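Local coordinates for protein peptidoglycan hydrolase FlgJ (Sphingomonas sp. A1, PDB 2ZYC) that hydrolyses peptidoglycan through its C-terminal glycosidase family 73 domain, probably opening the cell wall so that the flagellar rod can be assembled in the periplasm, at residues Q18-P23 / D101-S106; V28-L33 / N52-K57; A124-G129 / P134-K139. The protein carries 2 engineered substitutions. All coordinates share one frame; numbering follows the deposited sequence. Where two conformers were deposited one is given.

Contact 1 (Q18-P23 / D101-S106)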
loop_
_atom_site.group_PDB
_atom_site.type_symbol
_atom_site.label_atom_id
_atom_site.label_comp_id
_atom_site.label_asym_id
_atom_site.label_seq_id
_atom_site.Cartn_x
_atom_site.Cartn_y
_atom_site.Cartn_z
ATOM N N GLN A 18 12.425 -0.784 3.222
ATOM C CA GLN A 18 13.744 -0.651 3.822
ATOM C C GLN A 18 13.798 0.534 4.816
ATOM O O GLN A 18 14.459 0.452 5.857
ATOM C CB GLN A 18 14.840 -0.627 2.728
ATOM C CG GLN A 18 15.092 -2.039 2.096
ATOM C CD GLN A 18 15.847 -2.048 0.752
ATOM O OE1 GLN A 18 16.782 -1.271 0.518
ATOM N NE2 GLN A 18 15.450 -2.963 -0.130
ATOM N N SER A 19 13.058 1.603 4.529
ATOM C CA SER A 19 12.967 2.742 5.449
ATOM C C SER A 19 11.992 2.493 6.607
ATOM O O SER A 19 12.076 3.145 7.653
ATOM C CB SER A 19 12.567 4.012 4.701
ATOM O OG SER A 19 11.167 4.060 4.510
ATOM N N LEU A 20 11.058 1.564 6.414
ATOM C CA LEU A 20 10.067 1.243 7.443
ATOM C C LEU A 20 10.442 0.019 8.262
ATOM O O LEU A 20 9.784 -0.279 9.259
ATOM C CB LEU A 20 8.688 1.025 6.823
ATOM C CG LEU A 20 8.040 2.180 6.061
ATOM C CD1 LEU A 20 6.814 1.667 5.366
ATOM C CD2 LEU A 20 7.692 3.312 7.006
ATOM N N GLY A 21 11.491 -0.682 7.837
ATOM C CA GLY A 21 11.984 -1.879 8.508
ATOM C C GLY A 21 11.045 -3.079 8.460
ATOM O O GLY A 21 10.861 -3.771 9.464
ATOM N N VAL A 22 10.449 -3.315 7.289
ATOM C CA VAL A 22 9.553 -4.459 7.060
ATOM C C VAL A 22 9.842 -5.040 5.664
ATOM O O VAL A 22 10.454 -4.365 4.833
ATOM C CB VAL A 22 8.039 -4.071 7.180
ATOM C CG1 VAL A 22 7.699 -3.439 8.547
ATOM C CG2 VAL A 22 7.613 -3.150 6.046
ATOM N N PRO A 23 9.440 -6.297 5.403
ATOM C CA PRO A 23 9.672 -6.852 4.052
ATOM C C PRO A 23 8.890 -6.120 2.952
ATOM O O PRO A 23 7.742 -5.722 3.167
ATOM C CB PRO A 23 9.202 -8.306 4.178
ATOM C CG PRO A 23 9.215 -8.581 5.656
ATOM C CD PRO A 23 8.831 -7.295 6.300
ATOM N N ASP A 101 6.864 8.348 4.762
ATOM C CA ASP A 101 6.915 9.469 5.703
ATOM C C ASP A 101 5.878 9.285 6.817
ATOM O O ASP A 101 6.204 9.379 8.003
ATOM C CB ASP A 101 6.690 10.784 4.943
ATOM C CG ASP A 101 6.747 12.015 5.850
ATOM O OD1 ASP A 101 7.580 12.057 6.792
ATOM O OD2 ASP A 101 5.950 12.949 5.610
ATOM N N LEU A 102 4.637 9.003 6.426
ATOM C CA LEU A 102 3.545 8.813 7.374
ATOM C C LEU A 102 3.801 7.668 8.354
ATOM O O LEU A 102 3.745 7.854 9.569
ATOM C CB LEU A 102 2.218 8.588 6.643
ATOM C CG LEU A 102 1.011 8.386 7.571
ATOM C CD1 LEU A 102 0.729 9.633 8.416
ATOM C CD2 LEU A 102 -0.211 7.969 6.777
ATOM N N VAL A 103 4.068 6.482 7.818
ATOM C CA VAL A 103 4.155 5.275 8.636
ATOM C C VAL A 103 5.474 5.240 9.422
ATOM O O VAL A 103 5.512 4.744 10.551
ATOM C CB VAL A 103 3.956 4.008 7.760
ATOM C CG1 VAL A 103 4.175 2.723 8.554
ATOM C CG2 VAL A 103 2.558 4.023 7.169
ATOM N N GLY A 104 6.525 5.793 8.829
ATOM C CA GLY A 104 7.871 5.769 9.416
ATOM C C GLY A 104 8.077 6.780 10.524
ATOM O O GLY A 104 8.843 6.536 11.460
ATOM N N ASN A 105 7.387 7.916 10.427
ATOM C CA ASN A 105 7.574 9.013 11.379
ATOM C C ASN A 105 6.481 9.164 12.441
ATOM O O ASN A 105 6.782 9.574 13.566
ATOM C CB ASN A 105 7.795 10.350 10.650
ATOM C CG ASN A 105 9.110 10.402 9.899
ATOM O OD1 ASN A 105 9.138 10.491 8.666
ATOM N ND2 ASN A 105 10.211 10.337 10.635
ATOM N N SER A 106 5.232 8.827 12.105
ATOM C CA SER A 106 4.109 9.023 13.023
ATOM C C SER A 106 4.185 8.054 14.208
ATOM O O SER A 106 4.225 6.839 14.011
ATOM C CB SER A 106 2.773 8.863 12.294
ATOM O OG SER A 106 2.688 9.719 11.161
#
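Close to where L20 packs on V103 and G104, the carbonyl oxygen of L102 is gripped twice by one residue. S106 OG, in one of the two conformers of that serine, donates to L102 O over 2.7 Å, in the carbonyl plane and on a lone pair, with a C=O...donor angle of 135°. The second bond runs from S106 N to the same L102 O at 3.1 Å. S106 thereby ties its own backbone and hydroxyl to the last turn of helix 92-105, just as the chain leaves helical geometry.

Across the contact one methyl does the work. L20 has CG beside its backbone N and anti to the carbonyl carbon (chi1 -61°), which carries the branch forward until CD2 lies 3.3 Å from G104 N. The same CD2 sits 3.4 Å from G104 CA, tighter than usual for two carbons. Such an approach is possible because G104 has no side chain: a CB there would point toward the leucine and crowd its CD2. V103 flanks the methyl, with L20 CD2 3.9 Å from V103 CB and equally near its CG1 branch, while Y99 lies against L20 from the preceding turn of that helix. V103 in turn leans on Y109 and V112.

Helix 3-20 ends here. G21 follows with a positive phi of 67°, and its backbone is hydrogen-bonded to G114. The arrangement is a case of two helices meeting at their C-terminal ends with a leucine seated on a glycine, within the helical part of a domain belonging to the lysozyme clan.

Contact 2 (V28-L33 / N52-K57)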
loop_
_atom_site.group_PDB
_atom_site.type_symbol
_atom_site.label_atom_id
_atom_site.label_comp_id
_atom_site.label_asym_id
_atom_site.label_seq_id
_atom_site.Cartn_x
_atom_site.Cartn_y
_atom_site.Cartn_z
ATOM N N VAL A 28 3.679 -4.292 -1.027
ATOM C CA VAL A 28 3.066 -4.697 -2.300
ATOM C C VAL A 28 1.683 -5.297 -2.037
ATOM O O VAL A 28 0.710 -4.957 -2.717
ATOM C CB VAL A 28 3.937 -5.721 -3.070
ATOM C CG1 VAL A 28 3.197 -6.221 -4.331
ATOM C CG2 VAL A 28 5.301 -5.107 -3.440
ATOM N N ALA A 29 1.610 -6.178 -1.038
ATOM C CA ALA A 29 0.353 -6.809 -0.652
ATOM C C ALA A 29 -0.667 -5.767 -0.243
ATOM O O ALA A 29 -1.821 -5.806 -0.685
ATOM C CB ALA A 29 0.572 -7.809 0.471
ATOM N N GLN A 30 -0.235 -4.816 0.581
ATOM C CA GLN A 30 -1.151 -3.800 1.081
ATOM C C GLN A 30 -1.735 -2.951 -0.051
ATOM O O GLN A 30 -2.953 -2.702 -0.090
ATOM C CB GLN A 30 -0.486 -2.921 2.129
ATOM C CG GLN A 30 -1.509 -2.058 2.877
ATOM C CD GLN A 30 -0.875 -1.076 3.825
ATOM O OE1 GLN A 30 0.350 -0.980 3.913
ATOM N NE2 GLN A 30 -1.711 -0.333 4.552
ATOM N N ALA A 31 -0.868 -2.532 -0.968
ATOM C CA ALA A 31 -1.283 -1.749 -2.136
ATOM C C ALA A 31 -2.247 -2.552 -3.021
ATOM O O ALA A 31 -3.233 -2.007 -3.522
ATOM C CB ALA A 31 -0.074 -1.302 -2.920
ATOM N N ALA A 32 -1.949 -3.836 -3.199
ATOM C CA ALA A 32 -2.809 -4.760 -3.945
ATOM C C ALA A 32 -4.205 -4.882 -3.323
ATOM O O ALA A 32 -5.213 -4.846 -4.029
ATOM C CB ALA A 32 -2.163 -6.132 -4.036
ATOM N N LEU A 33 -4.256 -5.044 -2.004
ATOM C CA LEU A 33 -5.533 -5.159 -1.308
ATOM C C LEU A 33 -6.344 -3.872 -1.483
ATOM O O LEU A 33 -7.554 -3.914 -1.761
ATOM C CB LEU A 33 -5.306 -5.455 0.178
ATOM C CG LEU A 33 -6.572 -5.597 1.039
ATOM C CD1 LEU A 33 -7.452 -6.734 0.518
ATOM C CD2 LEU A 33 -6.191 -5.840 2.489
ATOM N N ASN A 52 -2.489 7.134 -5.781
ATOM C CA ASN A 52 -2.718 6.978 -4.344
ATOM C C ASN A 52 -3.130 5.538 -4.050
ATOM O O ASN A 52 -4.291 5.246 -3.739
ATOM C CB ASN A 52 -3.785 7.983 -3.880
ATOM C CG ASN A 52 -3.919 8.051 -2.363
ATOM O OD1 ASN A 52 -3.370 7.216 -1.635
ATOM N ND2 ASN A 52 -4.660 9.049 -1.885
ATOM N N LEU A 53 -2.149 4.644 -4.155
ATOM C CA LEU A 53 -2.375 3.210 -4.007
ATOM C C LEU A 53 -2.831 2.810 -2.609
ATOM O O LEU A 53 -3.503 1.797 -2.444
ATOM C CB LEU A 53 -1.114 2.429 -4.387
ATOM C CG LEU A 53 -0.709 2.486 -5.863
ATOM C CD1 LEU A 53 0.442 1.530 -6.122
ATOM C CD2 LEU A 53 -1.887 2.153 -6.768
ATOM N N PHE A 54 -2.479 3.620 -1.611
ATOM C CA PHE A 54 -2.828 3.312 -0.220
ATOM C C PHE A 54 -4.122 3.981 0.272
ATOM O O PHE A 54 -4.482 3.855 1.443
ATOM C CB PHE A 54 -1.635 3.579 0.708
ATOM C CG PHE A 54 -0.462 2.673 0.436
ATOM C CD1 PHE A 54 -0.451 1.363 0.918
ATOM C CD2 PHE A 54 0.614 3.116 -0.332
ATOM C CE1 PHE A 54 0.632 0.518 0.649
ATOM C CE2 PHE A 54 1.701 2.280 -0.594
ATOM C CZ PHE A 54 1.700 0.978 -0.094
ATOM N N ASN A 55 -4.820 4.657 -0.647
ATOM C CA ASN A 55 -6.120 5.271 -0.366
ATOM C C ASN A 55 -6.053 6.291 0.790
ATOM O O ASN A 55 -6.978 6.393 1.595
ATOM C CB ASN A 55 -7.163 4.182 -0.083
ATOM C CG ASN A 55 -7.571 3.426 -1.328
ATOM O OD1 ASN A 55 -7.672 4.004 -2.415
ATOM N ND2 ASN A 55 -7.828 2.125 -1.177
ATOM N N ILE A 56 -4.954 7.035 0.842
ATOM C CA ILE A 56 -4.708 7.984 1.933
ATOM C C ILE A 56 -5.541 9.254 1.774
ATOM O O ILE A 56 -5.465 9.940 0.754
ATOM C CB ILE A 56 -3.216 8.351 2.074
ATOM C CG1 ILE A 56 -2.329 7.100 2.198
ATOM C CG2 ILE A 56 -3.003 9.303 3.275
ATOM C CD1 ILE A 56 -2.692 6.159 3.344
ATOM N N LYS A 57 -6.324 9.560 2.807
ATOM C CA LYS A 57 -7.149 10.768 2.835
ATOM C C LYS A 57 -6.298 12.034 2.897
ATOM O O LYS A 57 -5.213 12.053 3.504
ATOM C CB LYS A 57 -8.123 10.745 4.023
ATOM C CG LYS A 57 -9.092 9.563 4.066
ATOM C CD LYS A 57 -9.836 9.552 5.415
ATOM C CE LYS A 57 -10.785 8.383 5.530
ATOM N NZ LYS A 57 -11.485 8.383 6.852
#
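F54 swings its ring across the side chain of Q30 and against A31, and these apolar and ring contacts carry most of the interface. The Q30 chain, with CG anti to the backbone N (chi1 -168°), runs out extended and crosses F54 at about a right angle, amide and ring planes lying 68° apart. Q30 CB meets the ring edge in its plane, and Q30 OE1 comes to 3.6 Å from F54 CE1 obliquely. Beside them A31 CB touches F54 CZ at 4.0 Å. The same methyl lies 4.1 Å from L53 CB, where the two backbones come nearest by their CA atoms.

The polar contacts lie around this apolar patch. Q30 OE1 has a weak hydrogen bond with Y99 OH, and Q30 NE2 a weak one with Y136 OH, so both ends of the buried amide have a partner. L53 O, buried by the contact, has no partner in the model. Replacing Q30 by an alanine would remove the amide and its CG, and would probably open a gap along one part of the F54 ring and leave the hydroxyls of Y99 and Y136 each without a weak partner.

Bonds within the loop fix its shape. A type I turn from N52 to N55 is reinforced by the N52 side chain, whose OD1 accepts from I56 N at 2.9 Å. Its ND2 donates to I56 O, also at 2.9 Å, with that oxygen in the N52 amide plane.

Among its neighbours, the loop is tied to strand 82-88 by backbone bonds between I56 and R87, F5 of helix 3-20 packs on both A31 and L53, and F54 stacks on Y99 and meets F96 edge-to-face on helix 92-105.

Contact 3 (A124-G129 / P134-K139)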
loop_
_atom_site.group_PDB
_atom_site.type_symbol
_atom_site.label_atom_id
_atom_site.label_comp_id
_atom_site.label_asym_id
_atom_site.label_seq_id
_atom_site.Cartn_x
_atom_site.Cartn_y
_atom_site.Cartn_z
ATOM N N ALA A 124 -0.376 -3.830 13.472
ATOM C CA ALA A 124 0.335 -2.578 13.789
ATOM C C ALA A 124 -0.231 -1.384 13.012
ATOM O O ALA A 124 -0.360 -0.286 13.559
ATOM C CB ALA A 124 1.842 -2.720 13.551
ATOM N N LEU A 125 -0.582 -1.610 11.747
ATOM C CA LEU A 125 -1.231 -0.576 10.937
ATOM C C LEU A 125 -2.611 -0.244 11.494
ATOM O O LEU A 125 -2.977 0.926 11.597
ATOM C CB LEU A 125 -1.380 -1.041 9.490
ATOM C CG LEU A 125 -0.106 -1.100 8.650
ATOM C CD1 LEU A 125 -0.433 -1.826 7.351
ATOM C CD2 LEU A 125 0.440 0.306 8.388
ATOM N N GLN A 126 -3.370 -1.280 11.844
ATOM C CA GLN A 126 -4.703 -1.091 12.397
ATOM C C GLN A 126 -4.668 -0.314 13.716
ATOM O O GLN A 126 -5.503 0.566 13.947
ATOM C CB GLN A 126 -5.405 -2.433 12.565
ATOM C CG GLN A 126 -6.917 -2.326 12.583
ATOM C CD GLN A 126 -7.588 -3.649 12.302
ATOM O OE1 GLN A 126 -6.998 -4.537 11.688
ATOM N NE2 GLN A 126 -8.833 -3.790 12.748
ATOM N N GLU A 127 -3.695 -0.630 14.573
ATOM C CA GLU A 127 -3.508 0.114 15.832
ATOM C C GLU A 127 -3.218 1.594 15.578
ATOM O O GLU A 127 -3.674 2.474 16.320
ATOM C CB GLU A 127 -2.385 -0.507 16.678
ATOM C CG GLU A 127 -2.017 0.304 17.935
ATOM C CD GLU A 127 -0.830 -0.272 18.692
ATOM O OE1 GLU A 127 -0.724 -1.512 18.802
ATOM O OE2 GLU A 127 -0.006 0.525 19.197
ATOM N N GLY A 128 -2.445 1.865 14.535
ATOM C CA GLY A 128 -2.143 3.223 14.128
ATOM C C GLY A 128 -3.333 3.963 13.542
ATOM O O GLY A 128 -3.256 5.166 13.341
ATOM N N GLY A 129 -4.422 3.242 13.269
ATOM C CA GLY A 129 -5.618 3.826 12.662
ATOM C C GLY A 129 -5.594 3.890 11.145
ATOM O O GLY A 129 -6.278 4.724 10.534
ATOM N N PRO A 134 -12.555 -4.628 11.584
ATOM C CA PRO A 134 -11.975 -5.612 12.501
ATOM C C PRO A 134 -11.271 -6.758 11.770
ATOM O O PRO A 134 -10.364 -7.375 12.331
ATOM C CB PRO A 134 -13.191 -6.141 13.282
ATOM C CG PRO A 134 -14.271 -5.147 13.056
ATOM C CD PRO A 134 -14.021 -4.533 11.728
ATOM N N SER A 135 -11.682 -7.022 10.528
ATOM C CA SER A 135 -11.098 -8.109 9.740
ATOM C C SER A 135 -9.910 -7.666 8.881
ATOM O O SER A 135 -9.354 -8.468 8.120
ATOM C CB SER A 135 -12.168 -8.787 8.876
ATOM O OG SER A 135 -13.072 -9.534 9.675
ATOM N N TYR A 136 -9.505 -6.399 9.012
ATOM C CA TYR A 136 -8.408 -5.871 8.180
ATOM C C TYR A 136 -7.128 -6.696 8.257
ATOM O O TYR A 136 -6.539 -7.025 7.220
ATOM C CB TYR A 136 -8.101 -4.384 8.455
ATOM C CG TYR A 136 -7.131 -3.813 7.432
ATOM C CD1 TYR A 136 -7.565 -3.483 6.146
ATOM C CD2 TYR A 136 -5.781 -3.640 7.738
ATOM C CE1 TYR A 136 -6.681 -2.980 5.192
ATOM C CE2 TYR A 136 -4.887 -3.136 6.791
ATOM C CZ TYR A 136 -5.349 -2.805 5.524
ATOM O OH TYR A 136 -4.483 -2.308 4.573
ATOM N N ALA A 137 -6.706 -7.038 9.475
ATOM C CA ALA A 137 -5.479 -7.800 9.672
ATOM C C ALA A 137 -5.551 -9.179 9.018
ATOM O O ALA A 137 -4.604 -9.611 8.366
ATOM C CB ALA A 137 -5.131 -7.910 11.163
ATOM N N ASP A 138 -6.695 -9.846 9.170
ATOM C CA ASP A 138 -6.910 -11.154 8.561
ATOM C C ASP A 138 -6.865 -11.071 7.037
ATOM O O ASP A 138 -6.229 -11.899 6.385
ATOM C CB ASP A 138 -8.253 -11.744 9.000
ATOM C CG ASP A 138 -8.224 -12.298 10.417
ATOM O OD1 ASP A 138 -7.129 -12.425 11.013
ATOM O OD2 ASP A 138 -9.319 -12.613 10.933
ATOM N N LYS A 139 -7.546 -10.071 6.484
ATOM C CA LYS A 139 -7.613 -9.894 5.029
ATOM C C LYS A 139 -6.248 -9.546 4.432
ATOM O O LYS A 139 -5.856 -10.114 3.404
ATOM C CB LYS A 139 -8.652 -8.841 4.665
ATOM C CG LYS A 139 -10.079 -9.296 4.928
ATOM C CD LYS A 139 -11.040 -8.147 4.744
ATOM C CE LYS A 139 -12.446 -8.537 5.165
ATOM N NZ LYS A 139 -13.293 -7.324 5.300
#
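Q126 and Y136 slide past each other in opposite directions, the amide plane of one standing nearly upright, at 82°, to the ring plane of the other. The contact holds for the conformer of Q126 described here, one of two: CG anti to the backbone N (chi1 -156°) and an extended chain beyond it place the amide at residues 134-137. There Q126 OE1 lies 3.4 Å from Y136 CB, at the ring's edge and near its plane. The same oxygen accepts a weak hydrogen bond from A137 N, 3.4 Å away, its N-H...O angle only 127°. A137 CB adds a further contact with Q126 OE1 at 3.9 Å. The other arm of the amide turns to the residues ahead of the helix, placing Q126 NE2 3.6 Å from P134 CA.

The setting is a pair of consecutive helices, 118-127 and 136-145, joined by a short loop in the helical part of a lysozyme-clan domain. The first helix finishes in a Schellman motif. G129 takes a positive phi, and its N bonds back to Q126 O over 3.0 Å; at these backbone angles a CB would be jammed against the preceding carbonyl, which calls for glycine. An amide oxygen at the N-terminal end of the second helix would probably be favoured by the partial positive charge there.

Y136 points its own CB toward Q126, yet its ring leads on toward helix 24-35, where it packs on L33 and its OH is hydrogen-bonded to E34 OE2. K139 NZ forms a salt bridge with D133 in the connecting loop, and D138 OD1 is hydrogen-bonded to H119 NE2, a second link between the two helices.

How the contacts relate
From the N terminus, helix 3-20 delivers the first half of contact 1, and the chain then turns into helix 24-35, which carries the first half of contact 2. Residues 52-57 come back against that helix and close contact 2 before the hairpin 65-71/82-88 is made. Only at 101-106, on helix 92-105, does contact 1 close, so contact 2 is nested within its loop. Contact 3 follows in series, closing a short loop between helices 118-127 and 136-145; none of the loops cross. Contacts 2 and 3 touch, L33 meeting Y136 and Q30 meeting L125, whereas contact 1 touches neither, its nearest atoms being about 5 Å from contact 2 and about 4 Å from contact 3.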